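Predicted acetamidase/formamidase (Thermoanaerobacter tengcongensis, PDB 3TKK) probably hydrolyses carbon-nitrogen bonds in linear amides such as acetamide or formamide, and binds zinc and calcium ions. Local coordinates at residues 71-81 against 167-178; 240-248 against 282-290. All blocks are in the same frame, centred on the assembly; numbering follows the deposited sequence.

Interaction 1: 71-81 against 167-178; sequences AKEGDVLKVKI and AEVYFPVFVEGA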
# COMPACT_ATOMS: atom_id res chain seq x y z
N ALA A 71 -6.94 3.06 -33.06
CA ALA A 71 -5.97 2.67 -32.08
C ALA A 71 -5.06 1.77 -32.80
O ALA A 71 -5.54 0.80 -33.39
CB ALA A 71 -6.71 1.87 -30.83
N LYS A 72 -3.75 2.04 -32.73
CA LYS A 72 -2.78 1.17 -33.32
C LYS A 72 -1.74 0.67 -32.34
O LYS A 72 -1.51 1.28 -31.29
CB LYS A 72 -2.10 1.90 -34.50
CG LYS A 72 -3.10 2.00 -35.71
CD LYS A 72 -2.48 2.44 -36.99
CE LYS A 72 -3.59 2.94 -37.97
NZ LYS A 72 -4.47 1.93 -38.73
N GLU A 73 -1.07 -0.43 -32.67
CA GLU A 73 0.01 -0.88 -31.82
C GLU A 73 0.96 0.25 -31.43
O GLU A 73 1.51 0.87 -32.28
CB GLU A 73 0.85 -1.92 -32.56
CG GLU A 73 2.10 -2.34 -31.78
CD GLU A 73 2.79 -3.57 -32.40
OE1 GLU A 73 2.72 -3.77 -33.65
OE2 GLU A 73 3.40 -4.33 -31.66
N GLY A 74 1.17 0.49 -30.12
CA GLY A 74 2.15 1.54 -29.73
C GLY A 74 1.42 2.78 -29.23
O GLY A 74 2.06 3.61 -28.55
N ASP A 75 0.12 2.95 -29.57
CA ASP A 75 -0.65 4.08 -29.01
C ASP A 75 -1.07 3.79 -27.59
O ASP A 75 -0.69 2.79 -26.98
CB ASP A 75 -1.99 4.24 -29.79
CG ASP A 75 -1.77 4.62 -31.24
OD1 ASP A 75 -0.65 5.07 -31.57
OD2 ASP A 75 -2.72 4.48 -32.04
N VAL A 76 -1.94 4.63 -27.02
CA VAL A 76 -2.29 4.32 -25.70
C VAL A 76 -3.81 4.46 -25.74
O VAL A 76 -4.31 5.38 -26.43
CB VAL A 76 -1.65 5.31 -24.66
CG1 VAL A 76 -2.45 5.33 -23.35
CG2 VAL A 76 -0.18 4.92 -24.39
N LEU A 77 -4.55 3.57 -25.07
CA LEU A 77 -6.02 3.83 -24.98
C LEU A 77 -6.37 4.37 -23.65
O LEU A 77 -6.09 3.72 -22.63
CB LEU A 77 -6.79 2.57 -25.16
CG LEU A 77 -8.32 2.53 -25.13
CD1 LEU A 77 -8.75 3.05 -26.52
CD2 LEU A 77 -8.82 1.06 -24.94
N LYS A 78 -7.06 5.52 -23.65
CA LYS A 78 -7.58 6.12 -22.42
C LYS A 78 -9.08 5.83 -22.26
O LYS A 78 -9.84 5.97 -23.22
CB LYS A 78 -7.30 7.62 -22.46
CG LYS A 78 -8.11 8.46 -21.42
CD LYS A 78 -7.78 10.00 -21.62
CE LYS A 78 -9.01 10.81 -21.21
NZ LYS A 78 -8.62 12.28 -21.23
N VAL A 79 -9.43 5.34 -21.04
CA VAL A 79 -10.75 4.86 -20.75
C VAL A 79 -11.21 5.65 -19.52
O VAL A 79 -10.69 5.54 -18.40
CB VAL A 79 -10.80 3.34 -20.47
CG1 VAL A 79 -12.30 2.90 -20.15
CG2 VAL A 79 -10.05 2.49 -21.55
N LYS A 80 -12.15 6.52 -19.72
CA LYS A 80 -12.67 7.33 -18.62
C LYS A 80 -13.85 6.55 -18.02
O LYS A 80 -14.90 6.36 -18.72
CB LYS A 80 -13.12 8.69 -19.20
CG LYS A 80 -13.62 9.63 -18.11
CD LYS A 80 -14.04 11.05 -18.69
CE LYS A 80 -12.89 11.85 -19.32
NZ LYS A 80 -12.44 11.14 -20.56
N ILE A 81 -13.74 6.18 -16.72
CA ILE A 81 -14.82 5.52 -15.97
C ILE A 81 -15.77 6.64 -15.39
O ILE A 81 -15.41 7.33 -14.42
CB ILE A 81 -14.27 4.70 -14.83
CG1 ILE A 81 -13.15 3.73 -15.36
CG2 ILE A 81 -15.48 3.88 -14.20
CD1 ILE A 81 -13.67 2.95 -16.54
N ALA A 167 -12.24 7.92 -12.38
CA ALA A 167 -10.84 7.56 -12.79
C ALA A 167 -10.66 7.41 -14.29
O ALA A 167 -11.66 7.16 -14.98
CB ALA A 167 -10.43 6.38 -12.10
N GLU A 168 -9.40 7.46 -14.76
CA GLU A 168 -9.04 7.22 -16.12
C GLU A 168 -7.98 6.16 -16.11
O GLU A 168 -6.99 6.30 -15.42
CB GLU A 168 -8.41 8.50 -16.67
CG GLU A 168 -9.43 9.56 -17.06
CD GLU A 168 -8.68 10.88 -17.24
OE1 GLU A 168 -7.41 10.90 -17.37
OE2 GLU A 168 -9.34 11.88 -17.22
N VAL A 169 -8.14 5.09 -16.85
CA VAL A 169 -7.09 4.09 -16.97
C VAL A 169 -6.44 4.13 -18.37
O VAL A 169 -7.21 4.21 -19.39
CB VAL A 169 -7.75 2.74 -16.84
CG1 VAL A 169 -6.62 1.71 -16.66
CG2 VAL A 169 -8.65 2.76 -15.58
N TYR A 170 -5.11 4.08 -18.46
CA TYR A 170 -4.46 4.27 -19.69
C TYR A 170 -3.83 2.99 -19.96
O TYR A 170 -3.16 2.49 -19.10
CB TYR A 170 -3.40 5.35 -19.51
CG TYR A 170 -4.01 6.71 -19.30
CD1 TYR A 170 -4.08 7.63 -20.37
CD2 TYR A 170 -4.49 7.07 -18.08
CE1 TYR A 170 -4.58 8.86 -20.22
CE2 TYR A 170 -4.99 8.34 -17.87
CZ TYR A 170 -5.07 9.22 -18.94
OH TYR A 170 -5.56 10.47 -18.78
N PHE A 171 -4.01 2.42 -21.17
CA PHE A 171 -3.44 1.17 -21.48
C PHE A 171 -2.53 1.26 -22.68
O PHE A 171 -2.93 1.85 -23.73
CB PHE A 171 -4.60 0.17 -21.94
CG PHE A 171 -5.50 -0.24 -20.83
CD1 PHE A 171 -5.08 -1.16 -19.90
CD2 PHE A 171 -6.74 0.26 -20.76
CE1 PHE A 171 -5.91 -1.51 -18.77
CE2 PHE A 171 -7.62 -0.06 -19.66
CZ PHE A 171 -7.20 -0.99 -18.70
N PRO A 172 -1.37 0.66 -22.60
CA PRO A 172 -0.69 0.46 -23.88
C PRO A 172 -1.47 -0.39 -24.85
O PRO A 172 -2.02 -1.42 -24.44
CB PRO A 172 0.55 -0.38 -23.52
CG PRO A 172 0.55 -0.63 -22.02
CD PRO A 172 -0.83 -0.15 -21.49
N VAL A 173 -1.45 -0.03 -26.14
CA VAL A 173 -2.12 -0.77 -27.24
C VAL A 173 -1.14 -1.76 -27.88
O VAL A 173 -0.06 -1.38 -28.35
CB VAL A 173 -2.69 0.22 -28.32
CG1 VAL A 173 -3.55 -0.50 -29.32
CG2 VAL A 173 -3.67 1.23 -27.59
N PHE A 174 -1.52 -3.03 -27.88
CA PHE A 174 -0.73 -4.08 -28.47
C PHE A 174 -1.21 -4.49 -29.84
O PHE A 174 -0.41 -4.95 -30.63
CB PHE A 174 -0.59 -5.25 -27.50
CG PHE A 174 0.06 -4.82 -26.18
CD1 PHE A 174 1.44 -4.55 -26.12
CD2 PHE A 174 -0.69 -4.59 -25.07
CE1 PHE A 174 2.02 -4.13 -24.97
CE2 PHE A 174 -0.13 -4.13 -23.89
CZ PHE A 174 1.21 -3.91 -23.80
N VAL A 175 -2.51 -4.31 -30.14
CA VAL A 175 -3.07 -4.72 -31.40
C VAL A 175 -4.02 -3.70 -31.90
O VAL A 175 -4.66 -2.93 -31.15
CB VAL A 175 -3.84 -6.06 -31.35
CG1 VAL A 175 -3.06 -7.08 -30.56
CG2 VAL A 175 -5.13 -5.84 -30.66
N GLU A 176 -4.13 -3.72 -33.20
CA GLU A 176 -5.05 -2.86 -33.92
C GLU A 176 -6.44 -2.87 -33.29
O GLU A 176 -6.99 -3.95 -33.08
CB GLU A 176 -5.10 -3.33 -35.39
CG GLU A 176 -5.83 -2.43 -36.33
CD GLU A 176 -5.06 -1.15 -36.70
OE1 GLU A 176 -3.84 -1.15 -36.63
OE2 GLU A 176 -5.68 -0.11 -37.04
N GLY A 177 -6.98 -1.69 -33.02
CA GLY A 177 -8.33 -1.49 -32.47
C GLY A 177 -8.33 -1.74 -30.92
O GLY A 177 -9.33 -1.63 -30.31
N ALA A 178 -7.16 -2.06 -30.35
CA ALA A 178 -6.90 -2.30 -28.93
C ALA A 178 -7.68 -3.51 -28.40
O ALA A 178 -7.14 -4.21 -27.61
CB ALA A 178 -7.24 -0.98 -28.05
O HOH W 1 -1.61 -2.24 -35.14
O HOH W 2 -9.54 13.59 -18.98
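An antiparallel strand pair inside a mixed sheet joins Val76-Ile81 to Glu168-Pro172, the strand directions 160° apart. Leu77 with Phe171 and Val79 with Val169 are hydrogen-bonded pairs, each linked by two backbone bonds; Leu77 N to Phe171 O, 2.7 Å, lies in the carbonyl plane. On the face of Val76, Lys78 and Lys80, CG of Tyr170 stands beside its own backbone N (chi1 -69°), which brings the ring alongside the extended Lys78 chain, Lys78 CB 3.7 Å from Tyr170 CE1 and CD 3.6 Å from Tyr170 OH; Val76 CG1 sits at the ring edge. A water joins Glu168 OE2 to Lys78 NZ. A leucine in place of Tyr170 would probably open a gap beside Val76 CG1 and the Lys78 chain and take away the ring that meets Phe301. On the other face, Val79 CG2 meets the Phe171 ring edge at 4.0 Å from CE2. Beyond the strands, Val173 wedges between backbone carbonyls, CG1 3.3 Å from Lys72 O and CG2 3.4 Å from Asp75 O. At the exposed end, Lys72 NZ reaches Glu176 OE2 on its syn side, 2.9 Å away, in a salt bridge. Bonds from Val173 N to Asp75 O, Gly74 N to Val173 O and Gly177 N to Ala71 O carry the pairing to type II turns Lys72-Asp75 and Val175-Ala178. Flanked by strands 203-212 and 221-223, these are two interior strands of a mixed beta sheet.

Interaction 2: 240-248 against 282-290; sequences AVEIAVHDM and LKTARFSLP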
# COMPACT_ATOMS: atom_id res chain seq x y z
N ALA A 240 6.62 -6.74 -8.45
CA ALA A 240 5.66 -5.93 -9.10
C ALA A 240 5.97 -4.51 -8.70
O ALA A 240 5.81 -3.57 -9.49
CB ALA A 240 4.11 -6.34 -8.81
N VAL A 241 6.34 -4.30 -7.45
CA VAL A 241 6.55 -2.90 -7.01
C VAL A 241 7.75 -2.28 -7.78
O VAL A 241 7.72 -1.11 -8.28
CB VAL A 241 6.92 -2.89 -5.49
CG1 VAL A 241 7.70 -1.58 -5.14
CG2 VAL A 241 5.68 -3.05 -4.58
N GLU A 242 8.78 -3.11 -7.96
CA GLU A 242 9.94 -2.65 -8.69
C GLU A 242 9.58 -2.23 -10.16
O GLU A 242 10.09 -1.22 -10.66
CB GLU A 242 11.05 -3.77 -8.75
CG GLU A 242 11.89 -3.57 -9.96
CD GLU A 242 12.67 -4.83 -10.54
OE1 GLU A 242 13.57 -5.31 -9.81
OE2 GLU A 242 12.38 -5.27 -11.74
N ILE A 243 8.71 -2.99 -10.83
CA ILE A 243 8.34 -2.65 -12.17
C ILE A 243 7.56 -1.34 -12.10
O ILE A 243 7.86 -0.41 -12.89
CB ILE A 243 7.43 -3.74 -12.81
CG1 ILE A 243 8.34 -5.03 -13.12
CG2 ILE A 243 6.79 -3.16 -14.14
CD1 ILE A 243 7.44 -6.38 -13.16
N ALA A 244 6.55 -1.27 -11.27
CA ALA A 244 5.77 -0.01 -11.14
C ALA A 244 6.63 1.23 -10.96
O ALA A 244 6.37 2.22 -11.62
CB ALA A 244 4.65 -0.04 -10.07
N VAL A 245 7.58 1.18 -10.06
CA VAL A 245 8.48 2.31 -9.82
C VAL A 245 9.30 2.65 -11.03
O VAL A 245 9.40 3.80 -11.39
CB VAL A 245 9.41 1.98 -8.58
CG1 VAL A 245 10.46 3.06 -8.23
CG2 VAL A 245 8.53 1.83 -7.42
N HIS A 246 9.92 1.63 -11.66
CA HIS A 246 10.68 1.89 -12.86
C HIS A 246 9.86 2.52 -13.97
O HIS A 246 10.42 3.36 -14.71
CB HIS A 246 11.42 0.60 -13.40
CG HIS A 246 12.58 0.19 -12.54
ND1 HIS A 246 13.88 0.53 -12.83
CD2 HIS A 246 12.64 -0.62 -11.46
CE1 HIS A 246 14.68 0.07 -11.90
NE2 HIS A 246 13.96 -0.69 -11.10
N ASP A 247 8.57 2.14 -14.12
CA ASP A 247 7.79 2.60 -15.23
C ASP A 247 7.50 4.09 -14.92
O ASP A 247 7.54 4.88 -15.84
CB ASP A 247 6.43 1.83 -15.45
CG ASP A 247 6.64 0.39 -16.01
OD1 ASP A 247 7.68 0.05 -16.67
OD2 ASP A 247 5.73 -0.40 -15.75
N MET A 248 7.16 4.43 -13.66
CA MET A 248 7.06 5.81 -13.29
C MET A 248 8.36 6.61 -13.45
O MET A 248 8.27 7.84 -13.80
CB MET A 248 6.50 6.04 -11.87
CG MET A 248 6.08 7.49 -11.65
SD MET A 248 4.50 7.98 -12.33
CE MET A 248 3.34 7.48 -10.99
N LEU A 282 -0.84 -13.70 -10.45
CA LEU A 282 0.24 -12.79 -10.23
C LEU A 282 -0.31 -11.78 -9.25
O LEU A 282 -1.60 -11.55 -9.23
CB LEU A 282 0.54 -12.14 -11.55
CG LEU A 282 0.95 -12.92 -12.80
CD1 LEU A 282 1.35 -11.97 -14.07
CD2 LEU A 282 2.14 -13.98 -12.53
N LYS A 283 0.58 -11.11 -8.49
CA LYS A 283 0.19 -9.94 -7.53
C LYS A 283 0.35 -8.67 -8.28
O LYS A 283 1.09 -8.63 -9.27
CB LYS A 283 1.17 -9.96 -6.33
CG LYS A 283 1.37 -11.55 -5.88
CD LYS A 283 1.96 -11.52 -4.53
CE LYS A 283 2.00 -12.92 -3.78
NZ LYS A 283 1.47 -13.85 -4.72
N THR A 284 -0.48 -7.71 -7.93
CA THR A 284 -0.51 -6.49 -8.61
C THR A 284 -0.20 -5.40 -7.52
O THR A 284 -0.77 -5.36 -6.40
CB THR A 284 -1.87 -6.26 -9.19
OG1 THR A 284 -2.16 -7.25 -10.18
CG2 THR A 284 -1.91 -4.89 -9.86
N ALA A 285 0.68 -4.47 -7.90
CA ALA A 285 1.05 -3.38 -7.08
C ALA A 285 0.99 -2.14 -7.87
O ALA A 285 0.81 -2.17 -9.10
CB ALA A 285 2.57 -3.54 -6.58
N ARG A 286 1.19 -1.04 -7.17
CA ARG A 286 1.18 0.18 -7.85
C ARG A 286 2.12 1.20 -7.30
O ARG A 286 2.57 1.06 -6.16
CB ARG A 286 -0.22 0.70 -7.94
CG ARG A 286 -0.90 1.05 -6.71
CD ARG A 286 -2.43 1.15 -6.93
NE ARG A 286 -2.95 1.70 -5.66
CZ ARG A 286 -3.65 1.01 -4.74
NH1 ARG A 286 -4.18 -0.16 -5.05
NH2 ARG A 286 -4.06 1.64 -3.61
N PHE A 287 2.47 2.21 -8.09
CA PHE A 287 3.17 3.38 -7.51
C PHE A 287 2.48 4.71 -7.78
O PHE A 287 2.27 5.10 -8.92
CB PHE A 287 4.62 3.39 -8.01
CG PHE A 287 5.47 4.45 -7.31
CD1 PHE A 287 5.87 4.25 -6.00
CD2 PHE A 287 5.93 5.58 -8.01
CE1 PHE A 287 6.60 5.19 -5.31
CE2 PHE A 287 6.70 6.53 -7.29
CZ PHE A 287 7.09 6.32 -5.98
N SER A 288 2.15 5.46 -6.73
CA SER A 288 1.22 6.55 -6.90
C SER A 288 1.92 7.84 -6.55
O SER A 288 2.53 7.92 -5.47
CB SER A 288 0.17 6.29 -5.83
OG SER A 288 -0.84 7.21 -5.81
N LEU A 289 1.71 8.91 -7.35
CA LEU A 289 2.14 10.29 -7.07
C LEU A 289 0.94 11.25 -7.10
O LEU A 289 -0.01 11.02 -7.80
CB LEU A 289 3.17 10.77 -8.09
CG LEU A 289 4.53 10.11 -7.89
CD1 LEU A 289 5.33 10.00 -9.23
CD2 LEU A 289 5.30 10.95 -6.80
N PRO A 290 0.98 12.30 -6.31
CA PRO A 290 -0.03 13.32 -6.40
C PRO A 290 -0.05 13.92 -7.79
O PRO A 290 0.96 14.28 -8.32
CB PRO A 290 0.44 14.40 -5.37
CG PRO A 290 1.29 13.67 -4.42
CD PRO A 290 2.04 12.64 -5.36
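Apolar contacts carry the packing of helix segment 240-248 on strand 283-290, whose axes approach to 7.0 Å at 34°. Small residues line the close approach: Ala240 CB lies 3.9 Å from Ala285 CB, and Ala244 CB rests against the strand backbone, 3.7 Å from Phe287 N. Val241 CG2 touches the Ala285 methyl at 3.7 Å. The aromatic contacts centre on Phe287. With CG anti to the backbone N (chi1 -172°), its ring reaches the helix beside Val245, whose CG2 lies over one face in a CH-pi contact, 4.3 Å from the centroid, while Met248 CB comes to the ring edge. Bent at chi2 and chi3, the Met248 chain carries its sulfur and methyl past Leu289, with CG 3.6 Å from Leu289 CD1; its CE ends 3.3 Å from Phe287 O. Phe267 of helix 260-270 also meets Phe287, Met248 and Leu289. Among polar contacts, the CB of Arg286 is directed away from the helix, and its guanidinium forms a salt bridge with Asp191. Val241 and Val245 also pack on Ile275 and Val100 of the second subunit, so this helix face joins the subunit contact. The whole is a helix packed along one face of a mixed beta sheet, as in layered alpha/beta structures.

Both contacts reach the same mixed sheet, in which strands 221-223 and 227-234 separate the strand 168-172 of interaction 1 from the strand 283-290 of interaction 2. Their centres are 19 Å apart and their nearest atoms about 8 Å, without touching. Along the chain they come in series: both segments of interaction 1 precede those of interaction 2 in the sequence. Interaction 1 builds the sheet itself by joining segments 86 residues apart, whereas interaction 2 lays a helix across one face of it, beside the second subunit. Together they tie chain regions distant in sequence into one layered beta/alpha body.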